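Lytic polysaccharide monooxygenase (Neurospora crassa, PDB 4QI8) probably cleaves cellulose by copper-dependent oxidation of its beta-1,4-glycosidic bonds, drawing electrons from a reductant such as cellobiose dehydrogenase. Local coordinates at residues H1-P5 with F156-C160; S69-P75 with W115-S121; E105-F109 with T202-N206; L145-S151 with G191-N197. All coordinates share one frame; numbering follows the deposited sequence.

Contact 1: residues H1-P5 with F156-C160; sequences HYTFP and FYISC. With CU (copper (II) ion), chain C; NO3 (nitrate ion), chain D.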
loop_
_atom_site.group_PDB
_atom_site.type_symbol
_atom_site.label_atom_id
_atom_site.label_comp_id
_atom_site.label_asym_id
_atom_site.label_seq_id
_atom_site.Cartn_x
_atom_site.Cartn_y
_atom_site.Cartn_z
ATOM N N HIS A 1 -11.269 0.906 10.891
ATOM C CA HIS A 1 -12.172 0.637 9.777
ATOM C C HIS A 1 -12.231 1.799 8.799
ATOM O O HIS A 1 -12.829 2.834 9.059
ATOM C CB HIS A 1 -13.561 0.311 10.296
ATOM C CG HIS A 1 -13.640 -1.059 10.849
ATOM N ND1 HIS A 1 -12.683 -1.560 11.704
ATOM C CD2 HIS A 1 -14.522 -2.060 10.625
ATOM C CE1 HIS A 1 -13.000 -2.806 12.007
ATOM N NE2 HIS A 1 -14.110 -3.129 11.372
ATOM N N TYR A 2 -11.591 1.612 7.652
ATOM C CA TYR A 2 -11.551 2.597 6.574
ATOM C C TYR A 2 -11.172 1.876 5.287
ATOM O O TYR A 2 -10.504 0.833 5.306
ATOM C CB TYR A 2 -10.573 3.771 6.861
ATOM C CG TYR A 2 -9.442 3.393 7.778
ATOM C CD1 TYR A 2 -9.574 3.519 9.158
ATOM C CD2 TYR A 2 -8.257 2.856 7.280
ATOM C CE1 TYR A 2 -8.568 3.124 10.011
ATOM C CE2 TYR A 2 -7.230 2.471 8.136
ATOM C CZ TYR A 2 -7.399 2.608 9.502
ATOM O OH TYR A 2 -6.396 2.211 10.362
ATOM N N THR A 3 -11.639 2.437 4.185
ATOM C CA THR A 3 -11.216 2.032 2.864
ATOM C C THR A 3 -10.190 3.034 2.328
ATOM O O THR A 3 -9.988 4.106 2.888
ATOM C CB THR A 3 -12.404 2.007 1.907
ATOM O OG1 THR A 3 -12.905 3.335 1.804
ATOM C CG2 THR A 3 -13.512 1.050 2.379
ATOM N N PHE A 4 -9.564 2.657 1.220
ATOM C CA PHE A 4 -8.707 3.544 0.435
ATOM C C PHE A 4 -9.272 3.604 -0.987
ATOM O O PHE A 4 -8.810 2.904 -1.887
ATOM C CB PHE A 4 -7.250 3.072 0.477
ATOM C CG PHE A 4 -6.611 3.276 1.813
ATOM C CD1 PHE A 4 -6.104 4.512 2.157
ATOM C CD2 PHE A 4 -6.516 2.243 2.732
ATOM C CE1 PHE A 4 -5.541 4.729 3.394
ATOM C CE2 PHE A 4 -5.950 2.470 3.982
ATOM C CZ PHE A 4 -5.454 3.708 4.301
ATOM N N PRO A 5 -10.326 4.413 -1.189
ATOM C CA PRO A 5 -11.125 4.258 -2.410
ATOM C C PRO A 5 -10.748 5.157 -3.588
ATOM O O PRO A 5 -11.318 5.001 -4.664
ATOM C CB PRO A 5 -12.526 4.612 -1.921
ATOM C CG PRO A 5 -12.261 5.704 -0.905
ATOM C CD PRO A 5 -10.996 5.279 -0.199
ATOM N N PHE A 156 -4.922 -5.166 8.347
ATOM C CA PHE A 156 -4.452 -4.560 7.100
ATOM C C PHE A 156 -5.625 -3.970 6.312
ATOM O O PHE A 156 -6.588 -4.672 5.983
ATOM C CB PHE A 156 -3.730 -5.592 6.224
ATOM C CG PHE A 156 -2.469 -6.156 6.828
ATOM C CD1 PHE A 156 -2.514 -7.184 7.759
ATOM C CD2 PHE A 156 -1.235 -5.686 6.418
ATOM C CE1 PHE A 156 -1.346 -7.707 8.284
ATOM C CE2 PHE A 156 -0.070 -6.213 6.937
ATOM C CZ PHE A 156 -0.132 -7.224 7.874
ATOM N N TYR A 157 -5.524 -2.680 6.003
ATOM C CA TYR A 157 -6.530 -1.957 5.221
ATOM C C TYR A 157 -5.855 -1.602 3.894
ATOM O O TYR A 157 -4.885 -0.858 3.879
ATOM C CB TYR A 157 -6.991 -0.702 5.981
ATOM C CG TYR A 157 -7.611 -1.030 7.321
ATOM C CD1 TYR A 157 -8.977 -1.308 7.420
ATOM C CD2 TYR A 157 -6.847 -1.070 8.488
ATOM C CE1 TYR A 157 -9.558 -1.619 8.632
ATOM C CE2 TYR A 157 -7.428 -1.376 9.708
ATOM C CZ TYR A 157 -8.783 -1.651 9.773
ATOM O OH TYR A 157 -9.401 -1.967 10.962
ATOM N N ILE A 158 -6.344 -2.178 2.797
ATOM C CA ILE A 158 -5.609 -2.262 1.532
ATOM C C ILE A 158 -6.471 -1.856 0.345
ATOM O O ILE A 158 -7.669 -2.164 0.318
ATOM C CB ILE A 158 -5.121 -3.719 1.313
ATOM C CG1 ILE A 158 -4.084 -4.100 2.371
ATOM C CG2 ILE A 158 -4.557 -3.931 -0.094
ATOM C CD1 ILE A 158 -3.931 -5.611 2.544
ATOM N N SER A 159 -5.852 -1.229 -0.656
ATOM C CA SER A 159 -6.418 -1.227 -2.004
ATOM C C SER A 159 -5.289 -1.053 -3.006
ATOM O O SER A 159 -4.148 -0.782 -2.634
ATOM C CB SER A 159 -7.463 -0.115 -2.184
ATOM O OG SER A 159 -6.814 1.140 -2.220
ATOM N N CYS A 160 -5.638 -1.171 -4.290
ATOM C CA CYS A 160 -4.693 -0.970 -5.381
ATOM C C CYS A 160 -5.264 -0.098 -6.484
ATOM O O CYS A 160 -6.359 -0.346 -6.975
ATOM C CB CYS A 160 -4.302 -2.296 -6.022
ATOM S SG CYS A 160 -3.352 -3.355 -4.933
HETATM CU CU CU C . -11.106 -0.552 12.395
HETATM N N NO3 D . -13.701 -6.874 9.894
HETATM O O1 NO3 D . -14.583 -7.862 10.156
HETATM O O2 NO3 D . -12.540 -7.040 9.232
HETATM O O3 NO3 D . -14.025 -5.640 10.315
HETATM O O HOH W 1 -9.938 -0.479 0.970
HETATM O O HOH W 2 -10.794 -2.127 13.669
HETATM O O HOH W 3 -12.671 0.367 14.125
#
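Tyr-157 points its side chain at Tyr-2 and the copper site of His-1. Its CB lies 3.9 Å from Phe-4 CE2 and also touches Tyr-2. A chi1 of -60° sets CG beside the backbone N, anti to the carbonyl carbon, and turns the ring toward the metal. CG and CD2 meet Tyr-2 CE2, with CD2 3.6 Å from it. The Tyr-2 ring covers one face of Tyr-157 near its rim, the two planes turned by 36°. At the other delta carbon, CD1 is 3.4 Å from Tyr-2 O. CE1 reaches His-1 CA, and CE2 lies beside Tyr-2 OH, which is hydrogen-bonded to His-142. Tyr-157 OH ends 2.6 Å from the copper. It also takes a weak hydrogen bond from His-1 N and is hydrogen-bonded to Gln-155. His-1 holds the metal through N and ND1, and His-72 completes the histidine brace. Ser-159 OG donates to Phe-4 O at 2.7 Å and is also hydrogen-bonded to Tyr-64. Strand 3-8 is the outer strand of a three-stranded sheet, next to 61-67. Strand 155-166 lies in the other sheet of the sandwich, beside 134-144. The short segments 3-5 and 156-160 run nearly parallel, 12° apart.

Contact 2: residues S69-P75 with W115-S121; sequences SVYHPGP and WSSNGKS. With CU (copper (II) ion), chain C.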
loop_
_atom_site.group_PDB
_atom_site.type_symbol
_atom_site.label_atom_id
_atom_site.label_comp_id
_atom_site.label_asym_id
_atom_site.label_seq_id
_atom_site.Cartn_x
_atom_site.Cartn_y
_atom_site.Cartn_z
ATOM N N SER A 69 -11.194 9.016 7.877
ATOM C CA SER A 69 -9.784 9.213 8.165
ATOM C C SER A 69 -9.202 8.017 8.914
ATOM O O SER A 69 -9.898 7.378 9.671
ATOM C CB SER A 69 -9.605 10.458 9.027
ATOM O OG SER A 69 -10.147 11.600 8.339
ATOM N N VAL A 70 -7.934 7.747 8.665
ATOM C CA VAL A 70 -7.212 6.694 9.371
ATOM C C VAL A 70 -7.177 7.014 10.863
ATOM O O VAL A 70 -6.837 8.133 11.253
ATOM C CB VAL A 70 -5.775 6.588 8.830
ATOM C CG1 VAL A 70 -4.935 5.643 9.683
ATOM C CG2 VAL A 70 -5.791 6.141 7.378
ATOM N N TYR A 71 -7.507 6.036 11.702
ATOM C CA TYR A 71 -7.527 6.279 13.141
ATOM C C TYR A 71 -6.972 5.154 13.993
ATOM O O TYR A 71 -6.883 5.307 15.198
ATOM C CB TYR A 71 -8.932 6.646 13.617
ATOM C CG TYR A 71 -9.966 5.572 13.439
ATOM C CD1 TYR A 71 -10.209 4.625 14.432
ATOM C CD2 TYR A 71 -10.698 5.494 12.271
ATOM C CE1 TYR A 71 -11.174 3.650 14.263
ATOM C CE2 TYR A 71 -11.654 4.528 12.092
ATOM C CZ TYR A 71 -11.889 3.603 13.085
ATOM O OH TYR A 71 -12.868 2.648 12.886
ATOM N N HIS A 72 -6.594 4.031 13.400
ATOM C CA HIS A 72 -5.877 3.019 14.174
ATOM C C HIS A 72 -4.390 3.356 14.128
ATOM O O HIS A 72 -3.912 3.923 13.138
ATOM C CB HIS A 72 -6.101 1.609 13.634
ATOM C CG HIS A 72 -7.527 1.153 13.661
ATOM N ND1 HIS A 72 -8.270 1.107 14.822
ATOM C CD2 HIS A 72 -8.326 0.668 12.682
ATOM C CE1 HIS A 72 -9.471 0.623 14.543
ATOM N NE2 HIS A 72 -9.535 0.354 13.255
ATOM N N PRO A 73 -3.639 2.986 15.177
ATOM C CA PRO A 73 -2.197 3.254 15.189
ATOM C C PRO A 73 -1.437 2.254 14.328
ATOM O O PRO A 73 -1.686 1.052 14.390
ATOM C CB PRO A 73 -1.832 3.070 16.657
ATOM C CG PRO A 73 -2.816 2.050 17.151
ATOM C CD PRO A 73 -4.098 2.375 16.437
ATOM N N GLY A 74 -0.495 2.753 13.546
ATOM C CA GLY A 74 0.371 1.915 12.759
ATOM C C GLY A 74 0.770 2.589 11.466
ATOM O O GLY A 74 0.375 3.730 11.199
ATOM N N PRO A 75 1.567 1.886 10.656
ATOM C CA PRO A 75 2.169 2.507 9.473
ATOM C C PRO A 75 1.348 2.420 8.191
ATOM O O PRO A 75 0.744 1.390 7.887
ATOM C CB PRO A 75 3.440 1.684 9.278
ATOM C CG PRO A 75 3.037 0.327 9.744
ATOM C CD PRO A 75 2.186 0.581 10.953
ATOM N N TRP A 115 1.865 8.197 15.463
ATOM C CA TRP A 115 1.892 7.940 14.036
ATOM C C TRP A 115 1.334 9.141 13.298
ATOM O O TRP A 115 0.216 9.580 13.573
ATOM C CB TRP A 115 1.061 6.695 13.727
ATOM C CG TRP A 115 1.488 5.477 14.517
ATOM C CD1 TRP A 115 1.052 5.113 15.759
ATOM C CD2 TRP A 115 2.427 4.463 14.108
ATOM N NE1 TRP A 115 1.664 3.941 16.150
ATOM C CE2 TRP A 115 2.513 3.526 15.157
ATOM C CE3 TRP A 115 3.207 4.269 12.963
ATOM C CZ2 TRP A 115 3.346 2.409 15.092
ATOM C CZ3 TRP A 115 4.037 3.161 12.902
ATOM C CH2 TRP A 115 4.084 2.233 13.951
ATOM N N SER A 116 2.100 9.666 12.348
ATOM C CA SER A 116 1.647 10.797 11.555
ATOM C C SER A 116 0.429 10.449 10.714
ATOM O O SER A 116 -0.283 11.350 10.293
ATOM C CB SER A 116 2.761 11.313 10.649
ATOM O OG SER A 116 3.118 10.335 9.689
ATOM N N SER A 117 0.173 9.167 10.474
ATOM C CA SER A 117 -1.011 8.791 9.708
ATOM C C SER A 117 -2.299 8.993 10.504
ATOM O O SER A 117 -3.388 9.011 9.918
ATOM C CB SER A 117 -0.905 7.345 9.219
ATOM O OG SER A 117 -0.682 6.461 10.297
ATOM N N ASN A 118 -2.189 9.172 11.823
ATOM C CA ASN A 118 -3.369 9.343 12.658
ATOM C C ASN A 118 -4.145 10.584 12.266
ATOM O O ASN A 118 -3.597 11.697 12.245
ATOM C CB ASN A 118 -2.968 9.483 14.123
ATOM C CG ASN A 118 -4.135 9.318 15.063
ATOM O OD1 ASN A 118 -5.142 8.687 14.723
ATOM N ND2 ASN A 118 -4.012 9.885 16.259
ATOM N N GLY A 119 -5.425 10.382 11.961
ATOM C CA GLY A 119 -6.323 11.468 11.626
ATOM C C GLY A 119 -6.221 11.946 10.199
ATOM O O GLY A 119 -6.893 12.910 9.828
ATOM N N LYS A 120 -5.400 11.292 9.386
ATOM C CA LYS A 120 -5.249 11.708 7.995
ATOM C C LYS A 120 -6.310 11.089 7.097
ATOM O O LYS A 120 -6.655 9.909 7.231
ATOM C CB LYS A 120 -3.859 11.365 7.460
ATOM C CG LYS A 120 -2.714 12.033 8.203
ATOM C CD LYS A 120 -2.750 13.552 8.110
ATOM C CE LYS A 120 -1.449 14.165 8.612
ATOM N NZ LYS A 120 -1.214 13.954 10.064
ATOM N N SER A 121 -6.818 11.905 6.176
ATOM C CA SER A 121 -7.845 11.503 5.211
ATOM C C SER A 121 -7.254 11.216 3.834
ATOM O O SER A 121 -7.949 10.747 2.932
ATOM C CB SER A 121 -8.892 12.623 5.074
ATOM O OG SER A 121 -8.278 13.847 4.684
HETATM CU CU CU C . -11.106 -0.552 12.395
HETATM O O HOH W 4 -9.479 13.464 10.188
HETATM O O HOH W 5 -4.652 6.167 16.807
HETATM O O HOH W 3 -12.671 0.367 14.125
HETATM O O HOH W 6 -2.062 5.907 12.737
HETATM O O HOH W 2 -10.794 -2.127 13.669
#
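Val-70 makes the backbone hydrogen bonds between 69-75 and 115-121. Its N donates to Lys-120 O at 2.9 Å. Its O accepts from Gly-119 N at 2.7 Å, the donor standing almost straight off the carbonyl. Both partners belong to the double bend of 115-121, a type I turn from Trp-115 to Asn-118 followed by a type II turn from Ser-117 to Lys-120. Within that bend, Lys-120 is bent at chi2 (-62°), which helps turn NZ back to donate to Ser-116 O at 2.8 Å.

The main apolar contact is a CH-pi interaction. Gly-74 CA sits over the six-membered ring of Trp-115, 3.5 Å from its centroid and only 9° off the ring normal. Gly-74 has a phi of 148° and an extended psi, a backbone shape in which a CB would run into the preceding carbonyl O and Pro-75 CD. Pro-73 CB meets Trp-115 CD1 at 3.6 Å, at the pyrrole end. Pro-75 CD meets Trp-115 CZ3 at 3.7 Å, at the benzene end. Tyr-204 meets the same indole edge-to-face. Val-70 also rests its CB on Ser-117 O.

Waters bridge the segments at several points. Water 4 joins Ser-69 OG to Gly-119 O, and water 6 joins His-72 O to Ser-117 OG.

Beyond the packing, His-72 points away from 115-121 and binds copper through NE2 at 2.0 Å. Tyr-71 OH is hydrogen-bonded to His-1 N. The loop 69-75 thus carries the second histidine of the histidine brace, the copper site characteristic of AA9 monooxygenases.

Contact 3: residues E105-F109 with T202-N206; sequences EQPTF and TSYKN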
loop_
_atom_site.group_PDB
_atom_site.type_symbol
_atom_site.label_atom_id
_atom_site.label_comp_id
_atom_site.label_asym_id
_atom_site.label_seq_id
_atom_site.Cartn_x
_atom_site.Cartn_y
_atom_site.Cartn_z
ATOM N N GLU A 105 6.078 4.132 6.748
ATOM C CA GLU A 105 5.989 5.077 7.851
ATOM C C GLU A 105 6.718 4.574 9.086
ATOM O O GLU A 105 6.521 3.440 9.512
ATOM C CB GLU A 105 4.514 5.281 8.188
ATOM C CG GLU A 105 4.256 6.269 9.306
ATOM C CD GLU A 105 2.773 6.475 9.583
ATOM O OE1 GLU A 105 1.929 6.048 8.755
ATOM O OE2 GLU A 105 2.459 7.077 10.638
ATOM N N GLN A 106 7.549 5.433 9.668
ATOM C CA GLN A 106 8.114 5.204 10.991
ATOM C C GLN A 106 7.360 6.032 12.018
ATOM O O GLN A 106 7.061 7.195 11.768
ATOM C CB GLN A 106 9.589 5.600 11.017
ATOM C CG GLN A 106 10.509 4.521 10.496
ATOM C CD GLN A 106 10.767 3.450 11.536
ATOM O OE1 GLN A 106 11.414 3.708 12.554
ATOM N NE2 GLN A 106 10.273 2.241 11.289
ATOM N N PRO A 107 7.076 5.455 13.192
ATOM C CA PRO A 107 6.464 6.241 14.262
ATOM C C PRO A 107 7.475 7.159 14.917
ATOM O O PRO A 107 8.681 6.989 14.741
ATOM C CB PRO A 107 6.042 5.171 15.265
ATOM C CG PRO A 107 7.084 4.099 15.110
ATOM C CD PRO A 107 7.443 4.102 13.645
ATOM N N THR A 108 6.964 8.125 15.662
ATOM C CA THR A 108 7.765 8.877 16.596
ATOM C C THR A 108 7.804 8.098 17.907
ATOM O O THR A 108 6.780 7.580 18.370
ATOM C CB THR A 108 7.156 10.267 16.799
ATOM O OG1 THR A 108 7.155 10.976 15.555
ATOM C CG2 THR A 108 7.910 11.055 17.854
ATOM N N PHE A 109 8.997 7.996 18.482
ATOM C CA PHE A 109 9.219 7.201 19.676
ATOM C C PHE A 109 9.218 8.078 20.903
ATOM O O PHE A 109 10.098 8.914 21.090
ATOM C CB PHE A 109 10.542 6.450 19.558
ATOM C CG PHE A 109 10.563 5.477 18.419
ATOM C CD1 PHE A 109 9.957 4.236 18.542
ATOM C CD2 PHE A 109 11.179 5.801 17.224
ATOM C CE1 PHE A 109 9.953 3.345 17.482
ATOM C CE2 PHE A 109 11.183 4.907 16.167
ATOM C CZ PHE A 109 10.572 3.679 16.302
ATOM N N THR A 202 10.945 0.810 21.438
ATOM C CA THR A 202 11.810 1.950 21.171
ATOM C C THR A 202 12.302 1.937 19.732
ATOM O O THR A 202 13.061 2.813 19.319
ATOM C CB THR A 202 13.014 1.969 22.117
ATOM O OG1 THR A 202 13.726 0.732 22.016
ATOM C CG2 THR A 202 12.550 2.164 23.548
ATOM N N SER A 203 11.843 0.953 18.967
ATOM C CA SER A 203 12.132 0.857 17.544
ATOM C C SER A 203 10.954 0.150 16.900
ATOM O O SER A 203 10.107 -0.401 17.596
ATOM C CB SER A 203 13.413 0.066 17.305
ATOM O OG SER A 203 13.284 -1.249 17.802
ATOM N N TYR A 204 10.896 0.185 15.575
ATOM C CA TYR A 204 9.807 -0.447 14.838
ATOM C C TYR A 204 10.333 -0.938 13.497
ATOM O O TYR A 204 10.821 -0.151 12.690
ATOM C CB TYR A 204 8.605 0.505 14.631
ATOM C CG TYR A 204 7.537 -0.177 13.804
ATOM C CD1 TYR A 204 6.796 -1.209 14.344
ATOM C CD2 TYR A 204 7.308 0.166 12.473
ATOM C CE1 TYR A 204 5.854 -1.886 13.589
ATOM C CE2 TYR A 204 6.376 -0.510 11.710
ATOM C CZ TYR A 204 5.654 -1.535 12.270
ATOM O OH TYR A 204 4.765 -2.215 11.486
ATOM N N LYS A 205 10.232 -2.242 13.261
ATOM C CA LYS A 205 10.695 -2.816 12.010
ATOM C C LYS A 205 9.524 -2.993 11.046
ATOM O O LYS A 205 8.754 -3.947 11.148
ATOM C CB LYS A 205 11.345 -4.174 12.264
ATOM C CG LYS A 205 11.934 -4.824 11.018
ATOM C CD LYS A 205 13.008 -3.963 10.404
ATOM C CE LYS A 205 13.639 -4.621 9.187
ATOM N NZ LYS A 205 14.598 -3.677 8.548
ATOM N N ASN A 206 9.379 -2.075 10.095
ATOM C CA ASN A 206 8.314 -2.218 9.108
ATOM C C ASN A 206 8.426 -3.560 8.407
ATOM O O ASN A 206 9.523 -3.975 8.038
ATOM C CB ASN A 206 8.420 -1.147 8.033
ATOM C CG ASN A 206 8.252 0.243 8.579
ATOM O OD1 ASN A 206 9.192 0.824 9.121
ATOM N ND2 ASN A 206 7.047 0.791 8.452
#
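The long loop that follows strand 178-179 runs alongside the segment after strand 99-104, in the opposite direction, and Gln-106 and Asn-206 tie the two together through their side-chain amides. Gln-106 bends at chi2 (-80°), which brings its NE2 across to 202-206. There it donates twice. One hydrogen bond goes to Tyr-204 O at 2.8 Å and is nearly straight. The other goes to Asn-206 OD1, also at 2.8 Å. Both acceptors lie close to the plane of the Gln-106 amide. The two amide planes are 57° apart, and the side chains meet at a slant. Asn-206 returns a hydrogen bond to the first segment: ND2 donates to Glu-105 O at 2.9 Å with an angle of 178° at the hydrogen. That donor stands above the carbonyl plane, away from the lone pairs. ND2 is also hydrogen-bonded to Gln-77, so both ends of the Asn-206 amide are held.

The two segments run almost antiparallel, but they form no beta ladder. In this AA9 beta-sandwich the link is made by side chains on loops, with strand 108-109 at one end.

Apolar contacts continue beside the amides. Pro-107 CD lies 3.9 Å from Tyr-204 CB, the two side chains crossing at about a right angle. Phe-109 lies against the backbone of the other segment. Thr-202 O stands 3.5 Å above one face of the Phe-109 ring plane, toward its rim. Phe-109 CE1 comes within 3.3 Å of Ser-203 CA, and CZ touches Tyr-204 CB. The far end of Tyr-204 leads to Gly-191, whose O is hydrogen-bonded to its OH.

Contact 4: residues L145-S151 with G191-N197; sequences LHVAQSS and GILININ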
loop_
_atom_site.group_PDB
_atom_site.type_symbol
_atom_site.label_atom_id
_atom_site.label_comp_id
_atom_site.label_asym_id
_atom_site.label_seq_id
_atom_site.Cartn_x
_atom_site.Cartn_y
_atom_site.Cartn_z
ATOM N N LEU A 145 -2.126 -1.669 14.368
ATOM C CA LEU A 145 -1.342 -2.491 15.292
ATOM C C LEU A 145 -1.816 -2.471 16.747
ATOM O O LEU A 145 -1.140 -2.988 17.627
ATOM C CB LEU A 145 0.128 -2.057 15.248
ATOM C CG LEU A 145 0.825 -2.271 13.907
ATOM C CD1 LEU A 145 2.210 -1.675 13.967
ATOM C CD2 LEU A 145 0.895 -3.741 13.535
ATOM N N HIS A 146 -2.962 -1.857 17.009
ATOM C CA HIS A 146 -3.412 -1.666 18.384
ATOM C C HIS A 146 -3.573 -2.957 19.190
ATOM O O HIS A 146 -3.418 -2.907 20.412
ATOM C CB HIS A 146 -4.698 -0.833 18.431
ATOM C CG HIS A 146 -5.739 -1.272 17.462
ATOM N ND1 HIS A 146 -5.563 -1.179 16.098
ATOM C CD2 HIS A 146 -6.964 -1.806 17.656
ATOM C CE1 HIS A 146 -6.644 -1.645 15.496
ATOM N NE2 HIS A 146 -7.506 -2.034 16.419
ATOM N N VAL A 147 -3.911 -4.079 18.542
ATOM C CA VAL A 147 -4.073 -5.356 19.236
ATOM C C VAL A 147 -3.160 -6.444 18.657
ATOM O O VAL A 147 -3.393 -7.641 18.851
ATOM C CB VAL A 147 -5.558 -5.819 19.254
ATOM C CG1 VAL A 147 -6.394 -4.850 20.094
ATOM C CG2 VAL A 147 -6.146 -5.938 17.845
ATOM N N ALA A 148 -2.069 -6.024 18.026
ATOM C CA ALA A 148 -1.245 -6.909 17.210
ATOM C C ALA A 148 -0.279 -7.816 17.970
ATOM O O ALA A 148 0.525 -8.494 17.352
ATOM C CB ALA A 148 -0.491 -6.084 16.194
ATOM N N GLN A 149 -0.376 -7.871 19.291
ATOM C CA GLN A 149 0.520 -8.737 20.047
ATOM C C GLN A 149 0.187 -10.221 19.881
ATOM O O GLN A 149 0.982 -11.077 20.263
ATOM C CB GLN A 149 0.486 -8.390 21.529
ATOM C CG GLN A 149 -0.781 -8.807 22.196
ATOM C CD GLN A 149 -0.820 -8.371 23.610
ATOM O OE1 GLN A 149 0.217 -8.108 24.212
ATOM N NE2 GLN A 149 -2.014 -8.277 24.161
ATOM N N SER A 150 -0.990 -10.513 19.327
ATOM C CA SER A 150 -1.409 -11.879 19.048
ATOM C C SER A 150 -1.283 -12.183 17.568
ATOM O O SER A 150 -1.520 -11.323 16.733
ATOM C CB SER A 150 -2.858 -12.082 19.487
ATOM O OG SER A 150 -2.980 -11.955 20.889
ATOM N N SER A 151 -0.931 -13.419 17.240
ATOM C CA SER A 151 -0.846 -13.810 15.845
ATOM C C SER A 151 -2.195 -13.642 15.163
ATOM O O SER A 151 -3.244 -14.028 15.711
ATOM C CB SER A 151 -0.389 -15.257 15.720
ATOM O OG SER A 151 -0.164 -15.598 14.363
ATOM N N GLY A 191 7.271 -6.470 12.916
ATOM C CA GLY A 191 6.426 -5.299 12.768
ATOM C C GLY A 191 4.952 -5.626 12.565
ATOM O O GLY A 191 4.147 -4.719 12.350
ATOM N N ILE A 192 4.615 -6.915 12.635
ATOM C CA ILE A 192 3.243 -7.414 12.486
ATOM C C ILE A 192 2.767 -8.047 13.804
ATOM O O ILE A 192 1.661 -7.754 14.269
ATOM C CB ILE A 192 3.151 -8.398 11.298
ATOM C CG1 ILE A 192 3.405 -7.643 9.995
ATOM C CG2 ILE A 192 1.793 -9.087 11.260
ATOM C CD1 ILE A 192 3.490 -8.514 8.759
ATOM N N LEU A 193 3.605 -8.919 14.374
ATOM C CA LEU A 193 3.389 -9.489 15.701
ATOM C C LEU A 193 4.152 -8.608 16.673
ATOM O O LEU A 193 5.369 -8.732 16.813
ATOM C CB LEU A 193 3.916 -10.923 15.762
ATOM C CG LEU A 193 3.601 -11.675 17.053
ATOM C CD1 LEU A 193 2.123 -12.010 17.082
ATOM C CD2 LEU A 193 4.449 -12.934 17.207
ATOM N N ILE A 194 3.438 -7.714 17.344
ATOM C CA ILE A 194 4.076 -6.679 18.122
ATOM C C ILE A 194 3.105 -6.110 19.135
ATOM O O ILE A 194 1.934 -5.880 18.826
ATOM C CB ILE A 194 4.619 -5.542 17.180
ATOM C CG1 ILE A 194 5.301 -4.435 17.990
ATOM C CG2 ILE A 194 3.521 -4.978 16.293
ATOM C CD1 ILE A 194 6.005 -3.403 17.120
ATOM N N ASN A 195 3.616 -5.898 20.344
ATOM C CA ASN A 195 2.904 -5.140 21.359
ATOM C C ASN A 195 3.403 -3.701 21.335
ATOM O O ASN A 195 4.521 -3.420 21.786
ATOM C CB ASN A 195 3.141 -5.761 22.731
ATOM C CG ASN A 195 2.627 -4.897 23.851
ATOM O OD1 ASN A 195 1.779 -4.018 23.652
ATOM N ND2 ASN A 195 3.149 -5.135 25.051
ATOM N N ILE A 196 2.579 -2.793 20.805
ATOM C CA ILE A 196 2.986 -1.385 20.692
ATOM C C ILE A 196 2.645 -0.603 21.939
ATOM O O ILE A 196 2.941 0.578 22.023
ATOM C CB ILE A 196 2.399 -0.670 19.437
ATOM C CG1 ILE A 196 0.877 -0.587 19.515
ATOM C CG2 ILE A 196 2.858 -1.365 18.171
ATOM C CD1 ILE A 196 0.277 0.346 18.491
ATOM N N ASN A 197 2.039 -1.239 22.916
ATOM C CA ASN A 197 1.473 -0.511 24.012
ATOM C C ASN A 197 2.529 -0.438 25.126
ATOM O O ASN A 197 3.383 0.454 25.108
ATOM C CB ASN A 197 0.129 -1.154 24.362
ATOM C CG ASN A 197 -0.845 -1.105 23.173
ATOM O OD1 ASN A 197 -1.353 -2.139 22.679
ATOM N ND2 ASN A 197 -1.096 0.085 22.700
HETATM O O HOH W 7 0.183 -4.016 19.758
HETATM O O HOH W 8 -0.373 -9.652 14.676
#
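Leu-145 pushes its CD2 methyl into a hollow lined by Gly-191 O, Ile-192 O and Ile-194 CG2. CD2 is 3.6 Å from Gly-191 O and 4.0 Å from Ile-194 CG2. A second bump, Ile-196, packs at the base of Leu-145. Its chi1 of 64° sets CG1 between the backbone N and the carbonyl carbon, and CD1 then lies 4.0 Å from Leu-145 CB. Ile-196 CG1 rests on Leu-145 O. Ala-148 supplies a smaller bump. Its CB touches two carbonyls, 3.3 Å from Ile-192 O and 3.6 Å from Ile-194 O. Two overlapping type I turns, from Leu-145 to Ala-148 and from Val-147 to Ser-150, curl the loop 145-151; the Ala-148 CB points toward 191-197. The loop joins two strands of the large sheet of the sandwich, 134-144 and 155-166. It carries His-146, which stacks on the copper ligand His-72 and probably binds the oxygen cosubstrate. Ile-194 N donates to Ala-148 O at 3.0 Å, from well above the carbonyl plane. Water 7 links the segments nearby, donating to Leu-145 O and Ile-194 O and accepting from Ile-196 N. Gln-149 and Asn-195 lie side by side, their CB atoms 3.9 Å apart. Asn-195 OD1 accepts from the backbone N of Asn-197, an Asx turn.

How the contacts relate
Contacts 1 and 2 meet at the copper. Their centres are 12 Å apart, both include waters 2 and 3, and His-1 N lies 3.0 Å from His-72 NE2. Contact 4 joins the site: His-72 ND1 is 3.3 Å from His-146 CE1, and Pro-73 O is 2.8 Å from Leu-145 N, probably a hydrogen bond. Contact 3 is more remote, about 8 Å from contact 1 at the nearest atoms. It reaches contacts 2 and 4 through Glu-105 and Tyr-204. Glu-105 OE2 probably accepts from Ser-117 N of contact 2 at 3.1 Å. Tyr-204 CD1 packs 3.6 Å from Ile-194 CD1 of contact 4.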